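Local coordinates for protein alcohol dehydrogenase (Thermus sp., PDB 4CPD) that probably oxidises alcohols with NAD+ as coenzyme, as expected of a zinc-containing member of the medium-chain dehydrogenase family, at residues 39-44 with 328-333; 35-40 with 341-346; 316-321 with 336-341; 1-6 with 54-59. All coordinates share one frame; numbering follows the deposited sequence.

Interaction 1: 39-44 with 328-333; sequences GSDLHL and RGYELF. With NAD (nicotinamide-adenine-dinucleotide), chain G.
L42 and F333 are the apolar centre of a buried helix-helix contact, in which helix 39-45 beside the coenzyme meets helix 326-334 from near the end of the chain. The two segments run 102° apart, and with their axes 10.8 Å from each other they are bridged by side chains. L42 reaches over with its CD1 methyl, which lies 3.8 Å from CE2 of F333, the leucine crossing the ring obliquely. The same CE2 brings the edge of the ring, close to its plane, within 3.5 Å of G39 N. F333 holds CG trans to its own amide nitrogen (chi1 -172°), and this sends the ring towards the start of the other helix. Further along, the phenol end of Y330 crosses D41 at about a right angle, with OH 4.0 Å from D41 CB. Their polar groups bond to other residues, Y330 OH to Q122 and D41 OD2 to the backbone N of C38. In the medium-chain dehydrogenase fold this region adjoins the coenzyme site: G39 N gives a weak bond to NAD O1N, S40 OG is weakly bonded to NAD O2D at 3.4 Å, and the H43 ring turns its edge to O2D. G39 has no side chain to stand between its amide and the phosphate. F333 CZ lies 3.3 Å from NAD O1A. With an alanine here the L42 methyl would probably lose its apolar partner, and a gap would open between the helices beside the pyrophosphate. I37 of strand 28-37 packs against both F333 and Y330.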
# COMPACT_ATOMS: atom_id res chain seq x y z
N GLY A 39 4.37 -13.02 21.15
CA GLY A 39 4.72 -13.92 20.06
C GLY A 39 6.12 -13.65 19.51
O GLY A 39 6.84 -14.59 19.16
N SER A 40 6.51 -12.37 19.44
CA SER A 40 7.85 -11.98 19.01
C SER A 40 8.94 -12.59 19.89
O SER A 40 10.04 -12.86 19.42
CB SER A 40 8.01 -10.45 19.02
OG SER A 40 7.05 -9.81 18.19
N ASP A 41 8.62 -12.81 21.16
CA ASP A 41 9.57 -13.35 22.09
C ASP A 41 9.83 -14.81 21.75
O ASP A 41 10.89 -15.35 22.07
CB ASP A 41 9.07 -13.24 23.54
CG ASP A 41 9.02 -11.82 24.05
OD1 ASP A 41 9.87 -10.96 23.66
OD2 ASP A 41 8.13 -11.57 24.90
N LEU A 42 8.88 -15.46 21.10
CA LEU A 42 9.13 -16.83 20.65
C LEU A 42 10.18 -16.94 19.56
O LEU A 42 10.86 -17.95 19.50
CB LEU A 42 7.84 -17.50 20.19
CG LEU A 42 6.82 -17.70 21.31
CD1 LEU A 42 5.52 -18.28 20.74
CD2 LEU A 42 7.40 -18.60 22.40
N HIS A 43 10.34 -15.91 18.72
CA HIS A 43 11.41 -15.90 17.72
C HIS A 43 12.79 -15.82 18.40
O HIS A 43 13.76 -16.48 17.97
CB HIS A 43 11.22 -14.78 16.70
CG HIS A 43 9.88 -14.80 16.04
ND1 HIS A 43 9.06 -13.70 15.96
CD2 HIS A 43 9.20 -15.82 15.46
CE1 HIS A 43 7.94 -14.02 15.34
NE2 HIS A 43 7.99 -15.31 15.03
N LEU A 44 12.88 -15.05 19.49
CA LEU A 44 14.07 -15.09 20.32
C LEU A 44 14.27 -16.51 20.80
O LEU A 44 15.30 -17.11 20.54
CB LEU A 44 13.98 -14.16 21.52
CG LEU A 44 14.61 -12.81 21.22
CD1 LEU A 44 13.61 -11.95 20.50
CD2 LEU A 44 15.08 -12.07 22.45
N ARG A 328 8.25 -21.49 32.83
CA ARG A 328 7.00 -22.22 32.60
C ARG A 328 6.14 -21.42 31.58
O ARG A 328 5.61 -21.97 30.59
CB ARG A 328 6.27 -22.46 33.94
CG ARG A 328 5.10 -23.47 33.91
CD ARG A 328 4.57 -23.84 35.30
N GLY A 329 6.05 -20.11 31.79
CA GLY A 329 5.24 -19.25 30.93
C GLY A 329 5.61 -19.39 29.47
O GLY A 329 4.75 -19.56 28.60
N TYR A 330 6.91 -19.33 29.21
CA TYR A 330 7.43 -19.45 27.87
C TYR A 330 7.08 -20.81 27.28
O TYR A 330 6.68 -20.90 26.12
CB TYR A 330 8.95 -19.24 27.88
CG TYR A 330 9.43 -17.80 27.69
CD1 TYR A 330 9.45 -16.89 28.73
CD2 TYR A 330 9.91 -17.37 26.47
CE1 TYR A 330 9.90 -15.60 28.55
CE2 TYR A 330 10.38 -16.08 26.29
CZ TYR A 330 10.37 -15.20 27.33
OH TYR A 330 10.83 -13.91 27.10
N GLU A 331 7.20 -21.87 28.09
CA GLU A 331 6.89 -23.23 27.64
C GLU A 331 5.42 -23.32 27.26
O GLU A 331 5.08 -23.79 26.18
CB GLU A 331 7.20 -24.26 28.73
CG GLU A 331 8.00 -25.48 28.28
N LEU A 332 4.57 -22.83 28.17
CA LEU A 332 3.12 -22.84 27.95
C LEU A 332 2.75 -22.11 26.68
O LEU A 332 2.07 -22.65 25.81
CB LEU A 332 2.37 -22.19 29.13
CG LEU A 332 1.89 -23.06 30.31
CD1 LEU A 332 0.91 -24.11 29.85
CD2 LEU A 332 3.07 -23.72 30.99
N PHE A 333 3.22 -20.87 26.57
CA PHE A 333 2.90 -20.05 25.40
C PHE A 333 3.44 -20.67 24.10
O PHE A 333 2.73 -20.75 23.09
CB PHE A 333 3.44 -18.63 25.60
CG PHE A 333 2.99 -17.67 24.54
CD1 PHE A 333 1.64 -17.56 24.19
CD2 PHE A 333 3.92 -16.86 23.90
CE1 PHE A 333 1.24 -16.66 23.21
CE2 PHE A 333 3.52 -15.96 22.94
CZ PHE A 333 2.18 -15.86 22.59
PA NAD G . 1.23 -16.26 18.07
O1A NAD G . 0.90 -16.44 19.55
O2A NAD G . 2.29 -17.15 17.43
O5B NAD G . -0.08 -16.31 17.12
C5B NAD G . -0.02 -16.85 15.81
C4B NAD G . -1.37 -17.47 15.44
O4B NAD G . -1.41 -17.74 14.03
C3B NAD G . -1.59 -18.80 16.17
O3B NAD G . -2.92 -18.93 16.69
C2B NAD G . -1.38 -19.83 15.10
O2B NAD G . -2.15 -21.02 15.35
C1B NAD G . -1.85 -19.08 13.87
N9A NAD G . -1.27 -19.69 12.67
C8A NAD G . 0.01 -20.09 12.54
N7A NAD G . 0.18 -20.61 11.30
C5A NAD G . -0.99 -20.53 10.64
C6A NAD G . -1.49 -20.89 9.29
N6A NAD G . -0.63 -21.44 8.42
N1A NAD G . -2.79 -20.65 8.97
C2A NAD G . -3.63 -20.09 9.86
N3A NAD G . -3.24 -19.74 11.10
C4A NAD G . -1.96 -19.93 11.54
O3 NAD G . 1.73 -14.74 17.81
PN NAD G . 1.01 -13.34 18.22
O1N NAD G . 1.51 -13.06 19.63
O2N NAD G . -0.46 -13.33 17.82
O5D NAD G . 1.73 -12.34 17.17
C5D NAD G . 1.20 -12.32 15.83
C4D NAD G . 2.23 -12.08 14.73
O4D NAD G . 2.43 -10.67 14.60
C3D NAD G . 3.61 -12.69 15.00
O3D NAD G . 4.20 -13.07 13.74
C2D NAD G . 4.37 -11.55 15.69
O2D NAD G . 5.82 -11.64 15.64
C1D NAD G . 3.80 -10.36 14.92
N1N NAD G . 3.92 -9.07 15.62
C2N NAD G . 4.27 -8.05 14.83
C3N NAD G . 4.43 -6.76 15.32
C7N NAD G . 4.80 -5.71 14.32
O7N NAD G . 5.43 -4.71 14.64
N7N NAD G . 4.40 -5.90 13.04
C4N NAD G . 4.22 -6.52 16.69
C5N NAD G . 3.85 -7.60 17.51
C6N NAD G . 3.71 -8.88 16.95

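Interaction 2: 35-40 with 341-346; sequences AGICGS and VLLVVR. With ZN (zinc ion), chain E; NAD (nicotinamide-adenine-dinucleotide), chain G.
Between I37 and V341, where two antiparallel strands pair, there is one direct bond, and a single water takes the amide of V341. I37 N bonds to V341 O at 3.2 Å, nearly straight at 171°, while the water accepts from V341 N at 2.9 Å; its placement near I37 O is doubtful. I37 O also accepts from K340 NZ. Two residues further from the zinc site, A35 and L343 form a regular hydrogen-bonded pair, A35 N to L343 O at 3.1 Å in the carbonyl plane and L343 N back to A35 O at 2.7 Å. This joins strand 28-37 of the GroES-like fold to strand 341-344, contributed by the end of the chain. On the face that carries A35, CD1 of I37 touches V341 CG1 and L343 CD1, both at 3.8 Å; the isoleucine lies alongside the valine and slants across the leucine. On the other face G36, without a side chain, leaves its CA beside L342 CD1. Beyond I37 the first strand runs into the zinc site: C38 SG binds the zinc ion at 2.2 Å, with H59, D152 and a water. The same sulfur caps helix 39-45, accepting from S40 N at 3.4 Å.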
# COMPACT_ATOMS: atom_id res chain seq x y z
N ALA A 35 4.60 -7.57 33.06
CA ALA A 35 5.43 -7.73 31.88
C ALA A 35 4.88 -8.87 31.07
O ALA A 35 4.57 -9.90 31.61
CB ALA A 35 6.88 -7.97 32.25
N GLY A 36 4.75 -8.68 29.78
CA GLY A 36 4.15 -9.69 28.94
C GLY A 36 5.19 -10.56 28.29
O GLY A 36 6.38 -10.19 28.19
N ILE A 37 4.71 -11.72 27.85
CA ILE A 37 5.40 -12.56 26.86
C ILE A 37 4.64 -12.49 25.54
O ILE A 37 3.45 -12.83 25.48
CB ILE A 37 5.44 -14.01 27.30
CG1 ILE A 37 6.19 -14.11 28.63
CG2 ILE A 37 6.12 -14.85 26.24
CD1 ILE A 37 5.97 -15.43 29.34
N CYS A 38 5.36 -12.06 24.50
CA CYS A 38 4.80 -11.76 23.17
C CYS A 38 5.17 -12.88 22.19
O CYS A 38 6.15 -13.61 22.38
CB CYS A 38 5.33 -10.40 22.69
SG CYS A 38 4.83 -9.87 21.06
N GLY A 39 4.37 -13.02 21.15
CA GLY A 39 4.72 -13.92 20.06
C GLY A 39 6.12 -13.65 19.51
O GLY A 39 6.84 -14.59 19.16
N SER A 40 6.51 -12.37 19.44
CA SER A 40 7.85 -11.98 19.01
C SER A 40 8.94 -12.59 19.89
O SER A 40 10.04 -12.86 19.42
CB SER A 40 8.01 -10.45 19.02
OG SER A 40 7.05 -9.81 18.19
N VAL A 341 0.28 -14.71 28.25
CA VAL A 341 0.89 -14.77 29.57
C VAL A 341 1.34 -13.39 30.02
O VAL A 341 2.05 -12.67 29.30
CB VAL A 341 2.12 -15.69 29.60
CG1 VAL A 341 2.64 -15.82 31.03
CG2 VAL A 341 1.77 -17.06 29.06
N LEU A 342 0.93 -13.04 31.23
CA LEU A 342 1.37 -11.80 31.85
C LEU A 342 2.14 -12.16 33.11
O LEU A 342 1.70 -12.99 33.87
CB LEU A 342 0.14 -10.96 32.18
CG LEU A 342 -0.03 -9.68 31.40
CD1 LEU A 342 0.10 -9.90 29.92
CD2 LEU A 342 -1.38 -9.04 31.72
N LEU A 343 3.30 -11.55 33.30
CA LEU A 343 4.16 -11.83 34.45
C LEU A 343 3.97 -10.78 35.55
O LEU A 343 4.12 -9.58 35.31
CB LEU A 343 5.63 -11.86 34.02
CG LEU A 343 6.24 -13.16 33.46
CD1 LEU A 343 5.23 -14.10 32.83
CD2 LEU A 343 7.37 -12.82 32.48
N VAL A 344 3.64 -11.23 36.75
CA VAL A 344 3.49 -10.33 37.88
C VAL A 344 4.85 -10.16 38.53
O VAL A 344 5.45 -11.13 38.97
CB VAL A 344 2.53 -10.87 38.94
CG1 VAL A 344 2.31 -9.80 40.01
CG2 VAL A 344 1.21 -11.28 38.30
N VAL A 345 5.34 -8.92 38.58
CA VAL A 345 6.63 -8.64 39.20
C VAL A 345 6.44 -7.92 40.55
O VAL A 345 5.79 -6.86 40.65
CB VAL A 345 7.70 -8.00 38.24
CG1 VAL A 345 7.14 -7.70 36.85
CG2 VAL A 345 8.39 -6.79 38.83
N ARG A 346 7.01 -8.56 41.57
CA ARG A 346 6.74 -8.25 42.97
C ARG A 346 7.68 -7.13 43.44
O ARG A 346 7.52 -5.96 43.06
CB ARG A 346 6.88 -9.52 43.83
ZN ZN E . 5.67 -7.79 20.99
PA NAD G . 1.23 -16.26 18.07
O1A NAD G . 0.90 -16.44 19.55
O2A NAD G . 2.29 -17.15 17.43
O5B NAD G . -0.08 -16.31 17.12
C5B NAD G . -0.02 -16.85 15.81
C4B NAD G . -1.37 -17.47 15.44
O4B NAD G . -1.41 -17.74 14.03
C3B NAD G . -1.59 -18.80 16.17
O3B NAD G . -2.92 -18.93 16.69
C2B NAD G . -1.38 -19.83 15.10
O2B NAD G . -2.15 -21.02 15.35
C1B NAD G . -1.85 -19.08 13.87
N9A NAD G . -1.27 -19.69 12.67
C8A NAD G . 0.01 -20.09 12.54
N7A NAD G . 0.18 -20.61 11.30
C5A NAD G . -0.99 -20.53 10.64
C6A NAD G . -1.49 -20.89 9.29
N6A NAD G . -0.63 -21.44 8.42
N1A NAD G . -2.79 -20.65 8.97
C2A NAD G . -3.63 -20.09 9.86
N3A NAD G . -3.24 -19.74 11.10
C4A NAD G . -1.96 -19.93 11.54
O3 NAD G . 1.73 -14.74 17.81
PN NAD G . 1.01 -13.34 18.22
O1N NAD G . 1.51 -13.06 19.63
O2N NAD G . -0.46 -13.33 17.82
O5D NAD G . 1.73 -12.34 17.17
C5D NAD G . 1.20 -12.32 15.83
C4D NAD G . 2.23 -12.08 14.73
O4D NAD G . 2.43 -10.67 14.60
C3D NAD G . 3.61 -12.69 15.00
O3D NAD G . 4.20 -13.07 13.74
C2D NAD G . 4.37 -11.55 15.69
O2D NAD G . 5.82 -11.64 15.64
C1D NAD G . 3.80 -10.36 14.92
N1N NAD G . 3.92 -9.07 15.62
C2N NAD G . 4.27 -8.05 14.83
C3N NAD G . 4.43 -6.76 15.32
C7N NAD G . 4.80 -5.71 14.32
O7N NAD G . 5.43 -4.71 14.64
N7N NAD G . 4.40 -5.90 13.04
C4N NAD G . 4.22 -6.52 16.69
C5N NAD G . 3.85 -7.60 17.51
C6N NAD G . 3.71 -8.88 16.95
O HOH W 1 2.18 -14.82 26.04
O HOH W 2 6.44 -7.04 18.76

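Interaction 3: 316-321 with 336-341; sequences IVSHYL and KEALKV
K340, H319 and I316 bury the most surface where segment 316-321 meets the connection leading into strand 341-344. K340 lays its CB against I316 CD1 at 3.8 Å, while I316 O faces the same CB and also L339 CD2. The lysine chain starts towards I316 but bends at chi2 (66°), and its amine turns away to a salt bridge with E60 and a bond to I37 O. Its carbonyl stays in the contact: K340 O takes S318 N at 3.1 Å, in the carbonyl plane, and a weaker bond from H319 N at 3.4 Å. S318 fastens the neighbouring peptide as well, since its OG accepts from L339 N at 3.0 Å. That hydroxyl is also 2.6 Å from H319 ND1, in the plane of the imidazole, which limits the ring's freedom to turn. The ring then meets A338 obliquely, with ND1 3.4 Å from A338 CB. Past H319 the two chains run parallel: V341 CA makes a CH...O contact to H319 O, which accepts the amide of L342, and L321 CD1 sits against V341 CG1. L339 packs on L182 and R205, from the helices of the coenzyme-binding domain. Strand 319-322, helix 326-334, which ends in a Schellman motif at K336, and strand 341-344 thus form a beta-alpha-beta crossover.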
# COMPACT_ATOMS: atom_id res chain seq x y z
N ILE A 316 -8.12 -11.60 27.15
CA ILE A 316 -7.45 -12.73 26.51
C ILE A 316 -6.35 -13.33 27.37
O ILE A 316 -5.80 -14.37 27.04
CB ILE A 316 -6.90 -12.40 25.11
CG1 ILE A 316 -5.64 -11.55 25.20
CG2 ILE A 316 -7.96 -11.71 24.27
CD1 ILE A 316 -4.71 -11.81 24.04
N VAL A 317 -6.03 -12.69 28.49
CA VAL A 317 -5.01 -13.21 29.39
C VAL A 317 -5.48 -14.54 30.00
O VAL A 317 -6.46 -14.57 30.75
CB VAL A 317 -4.66 -12.23 30.52
CG1 VAL A 317 -3.60 -12.83 31.42
CG2 VAL A 317 -4.18 -10.92 29.93
N SER A 318 -4.78 -15.63 29.68
CA SER A 318 -5.08 -16.93 30.25
C SER A 318 -4.31 -17.17 31.55
O SER A 318 -4.79 -17.86 32.41
CB SER A 318 -4.77 -18.04 29.26
OG SER A 318 -3.39 -18.02 28.92
N HIS A 319 -3.11 -16.61 31.67
CA HIS A 319 -2.23 -16.87 32.82
C HIS A 319 -1.55 -15.65 33.37
O HIS A 319 -0.79 -15.01 32.66
CB HIS A 319 -1.13 -17.80 32.42
CG HIS A 319 -1.60 -19.16 32.02
ND1 HIS A 319 -2.23 -19.39 30.82
CD2 HIS A 319 -1.52 -20.35 32.65
CE1 HIS A 319 -2.50 -20.68 30.72
NE2 HIS A 319 -2.07 -21.28 31.81
N TYR A 320 -1.79 -15.35 34.64
CA TYR A 320 -0.95 -14.42 35.37
C TYR A 320 0.03 -15.25 36.23
O TYR A 320 -0.40 -15.99 37.11
CB TYR A 320 -1.78 -13.53 36.26
CG TYR A 320 -2.61 -12.49 35.56
CD1 TYR A 320 -3.85 -12.81 35.02
CD2 TYR A 320 -2.20 -11.16 35.51
CE1 TYR A 320 -4.65 -11.85 34.42
CE2 TYR A 320 -2.99 -10.20 34.89
CZ TYR A 320 -4.21 -10.56 34.34
OH TYR A 320 -5.01 -9.65 33.73
N LEU A 321 1.33 -15.17 35.95
CA LEU A 321 2.32 -15.93 36.69
C LEU A 321 3.25 -15.00 37.41
O LEU A 321 3.43 -13.88 36.99
CB LEU A 321 3.16 -16.78 35.76
CG LEU A 321 2.40 -17.72 34.82
CD1 LEU A 321 3.36 -18.55 33.98
CD2 LEU A 321 1.45 -18.64 35.58
N LYS A 336 1.47 -23.50 22.98
CA LYS A 336 0.11 -23.03 22.64
C LYS A 336 -0.95 -23.45 23.72
O LYS A 336 -2.17 -23.47 23.47
CB LYS A 336 -0.27 -23.52 21.23
CG LYS A 336 -0.70 -22.43 20.26
CD LYS A 336 0.43 -22.05 19.31
N GLU A 337 -0.47 -23.74 24.92
CA GLU A 337 -1.30 -24.06 26.07
C GLU A 337 -1.78 -22.80 26.80
O GLU A 337 -2.86 -22.78 27.37
CB GLU A 337 -0.54 -24.97 27.02
CG GLU A 337 -0.50 -26.42 26.53
CD GLU A 337 0.61 -27.26 27.17
OE1 GLU A 337 0.98 -27.00 28.33
OE2 GLU A 337 1.12 -28.16 26.48
N ALA A 338 -0.99 -21.74 26.77
CA ALA A 338 -1.49 -20.42 27.14
C ALA A 338 -1.82 -19.61 25.88
O ALA A 338 -1.22 -19.79 24.82
CB ALA A 338 -0.47 -19.68 27.98
N LEU A 339 -2.78 -18.72 26.03
CA LEU A 339 -3.15 -17.77 24.99
C LEU A 339 -2.34 -16.47 25.11
O LEU A 339 -1.78 -15.96 24.13
CB LEU A 339 -4.63 -17.45 25.09
CG LEU A 339 -5.21 -16.56 23.99
CD1 LEU A 339 -5.00 -17.18 22.61
CD2 LEU A 339 -6.70 -16.30 24.24
N LYS A 340 -2.30 -15.93 26.32
CA LYS A 340 -1.48 -14.79 26.62
C LYS A 340 -1.03 -14.87 28.06
O LYS A 340 -1.85 -15.07 28.96
CB LYS A 340 -2.25 -13.49 26.41
CG LYS A 340 -1.42 -12.22 26.63
CD LYS A 340 -0.30 -12.06 25.60
CE LYS A 340 0.44 -10.75 25.77
NZ LYS A 340 1.39 -10.50 24.67
N VAL A 341 0.28 -14.71 28.25
CA VAL A 341 0.89 -14.77 29.57
C VAL A 341 1.34 -13.39 30.02
O VAL A 341 2.05 -12.67 29.30
CB VAL A 341 2.12 -15.69 29.60
CG1 VAL A 341 2.64 -15.82 31.03
CG2 VAL A 341 1.77 -17.06 29.06

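Interaction 4: 1-6 with 54-59; sequences MRAVVF and GSVLGH. With ZN (zinc ion), chain E.
L57 and F6 meet at one end of the apolar centre, V56 and A3 at the other. L57 puts its isobutyl group against the start of the F6 side chain, CD2 being 4.1 Å from F6 CB, while the phenyl ring itself leads off elsewhere. V56 straddles A3 with both methyls, CG2 standing 4.0 Å from A3 CB, and CG2 also faces V5 CG1. L57 swings CG trans to its carbonyl carbon (chi1 -60°), which places the branch over the F6 amide and towards L44, V12 and Y330. With an alanine here the F6 methylene and L44 would probably lose their common apolar partner, leaving a gap between strand 2-8 and helix 39-45. Outward from these side chains the backbones bridge at V5 and V56, although the touching parts run 104° apart. V4 O receives L57 N at 3.1 Å, with V56 CA adding a CH...O contact to the same oxygen. S55 O takes F6 N at 3.0 Å in its carbonyl plane and is met also by V5 CA. At the polar end, G54, an exposed residue, gives its N to F6 O at 2.9 Å and 171°. S55 turns its hydroxyl back to L52 O. Two residues beyond L57, H59 NE2 binds the zinc ion at 2.3 Å. Between these two segments every polar bond is made by main-chain atoms, so the chain that leads to a zinc ligand is tied to the N-terminal strand by peptide groups and hydrocarbon, with no charged pair.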
# COMPACT_ATOMS: atom_id res chain seq x y z
N MET A 1 18.51 -6.84 41.03
CA MET A 1 17.29 -6.94 40.19
C MET A 1 17.01 -8.39 39.84
O MET A 1 17.87 -9.08 39.30
CB MET A 1 17.47 -6.15 38.88
CG MET A 1 16.35 -5.17 38.57
SD MET A 1 16.21 -4.72 36.84
CE MET A 1 17.65 -5.34 36.00
N ARG A 2 15.79 -8.85 40.13
CA ARG A 2 15.30 -10.07 39.51
C ARG A 2 14.97 -9.73 38.06
O ARG A 2 14.43 -8.65 37.77
CB ARG A 2 14.06 -10.61 40.22
CG ARG A 2 14.18 -10.99 41.70
CD ARG A 2 15.37 -11.90 42.04
NE ARG A 2 15.28 -13.28 41.55
CZ ARG A 2 16.33 -14.05 41.30
NH1 ARG A 2 17.57 -13.60 41.46
NH2 ARG A 2 16.16 -15.28 40.84
N ALA A 3 15.31 -10.63 37.14
CA ALA A 3 15.10 -10.43 35.72
C ALA A 3 15.14 -11.75 34.95
O ALA A 3 15.96 -12.61 35.25
CB ALA A 3 16.13 -9.48 35.16
N VAL A 4 14.28 -11.90 33.96
CA VAL A 4 14.31 -13.09 33.08
C VAL A 4 15.42 -12.89 32.05
O VAL A 4 15.46 -11.83 31.42
CB VAL A 4 13.01 -13.25 32.29
CG1 VAL A 4 13.06 -14.49 31.43
CG2 VAL A 4 11.81 -13.30 33.22
N VAL A 5 16.30 -13.88 31.88
CA VAL A 5 17.38 -13.79 30.89
C VAL A 5 17.41 -15.00 29.97
O VAL A 5 17.01 -16.09 30.36
CB VAL A 5 18.79 -13.64 31.55
CG1 VAL A 5 18.79 -12.59 32.63
CG2 VAL A 5 19.25 -14.96 32.14
N PHE A 6 17.90 -14.78 28.75
CA PHE A 6 18.15 -15.84 27.77
C PHE A 6 19.39 -16.65 28.22
O PHE A 6 20.36 -16.07 28.78
CB PHE A 6 18.38 -15.16 26.41
CG PHE A 6 18.62 -16.09 25.25
CD1 PHE A 6 17.55 -16.70 24.61
CD2 PHE A 6 19.90 -16.27 24.74
CE1 PHE A 6 17.76 -17.53 23.51
CE2 PHE A 6 20.11 -17.10 23.64
CZ PHE A 6 19.04 -17.73 23.03
N GLY A 54 22.55 -14.19 28.98
CA GLY A 54 22.52 -13.22 30.07
C GLY A 54 21.80 -11.91 29.72
O GLY A 54 21.78 -10.98 30.53
N SER A 55 21.24 -11.81 28.51
CA SER A 55 20.47 -10.64 28.13
C SER A 55 19.08 -10.72 28.75
O SER A 55 18.43 -11.78 28.72
CB SER A 55 20.33 -10.58 26.61
OG SER A 55 21.57 -10.51 25.93
N VAL A 56 18.63 -9.60 29.30
CA VAL A 56 17.27 -9.50 29.82
C VAL A 56 16.21 -9.37 28.70
O VAL A 56 16.30 -8.49 27.84
CB VAL A 56 17.16 -8.27 30.75
CG1 VAL A 56 15.74 -8.13 31.30
CG2 VAL A 56 18.17 -8.38 31.89
N LEU A 57 15.20 -10.24 28.72
CA LEU A 57 14.21 -10.31 27.65
C LEU A 57 12.97 -9.46 27.93
O LEU A 57 12.79 -8.97 29.04
CB LEU A 57 13.78 -11.76 27.44
CG LEU A 57 14.91 -12.72 27.04
CD1 LEU A 57 14.37 -14.14 26.86
CD2 LEU A 57 15.59 -12.29 25.75
N GLY A 58 12.14 -9.29 26.90
CA GLY A 58 10.80 -8.70 27.03
C GLY A 58 10.69 -7.23 26.62
O GLY A 58 11.62 -6.44 26.85
N HIS A 59 9.57 -6.88 26.00
CA HIS A 59 9.32 -5.50 25.57
C HIS A 59 7.88 -5.03 25.84
O HIS A 59 7.48 -3.96 25.37
CB HIS A 59 9.62 -5.39 24.08
CG HIS A 59 8.94 -6.45 23.29
ND1 HIS A 59 9.58 -7.62 22.94
CD2 HIS A 59 7.68 -6.55 22.84
CE1 HIS A 59 8.74 -8.39 22.28
NE2 HIS A 59 7.57 -7.76 22.21
ZN ZN E . 5.67 -7.79 20.99
O HOH W 2 6.44 -7.04 18.76

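Overall arrangement
Interaction 2 is fully buried and interaction 1 nearly so; they share G39 and S40, which lie beside the coenzyme, and I37 of the second packs on the two aromatic rings of the first. Interaction 3 is only partly buried, nests within the chain loop closed by interaction 2, and shares V341 and its sheet. Interaction 4, about 19 Å between centres from interaction 3, is mostly buried and meets interaction 2 at the zinc ion, through H59 and C38. The chemistry follows position: side-chain packing without direct hydrogen bonds between helices in 1, main-chain pairing in 2 and 4, and serine and histidine polar groups at the more open 3.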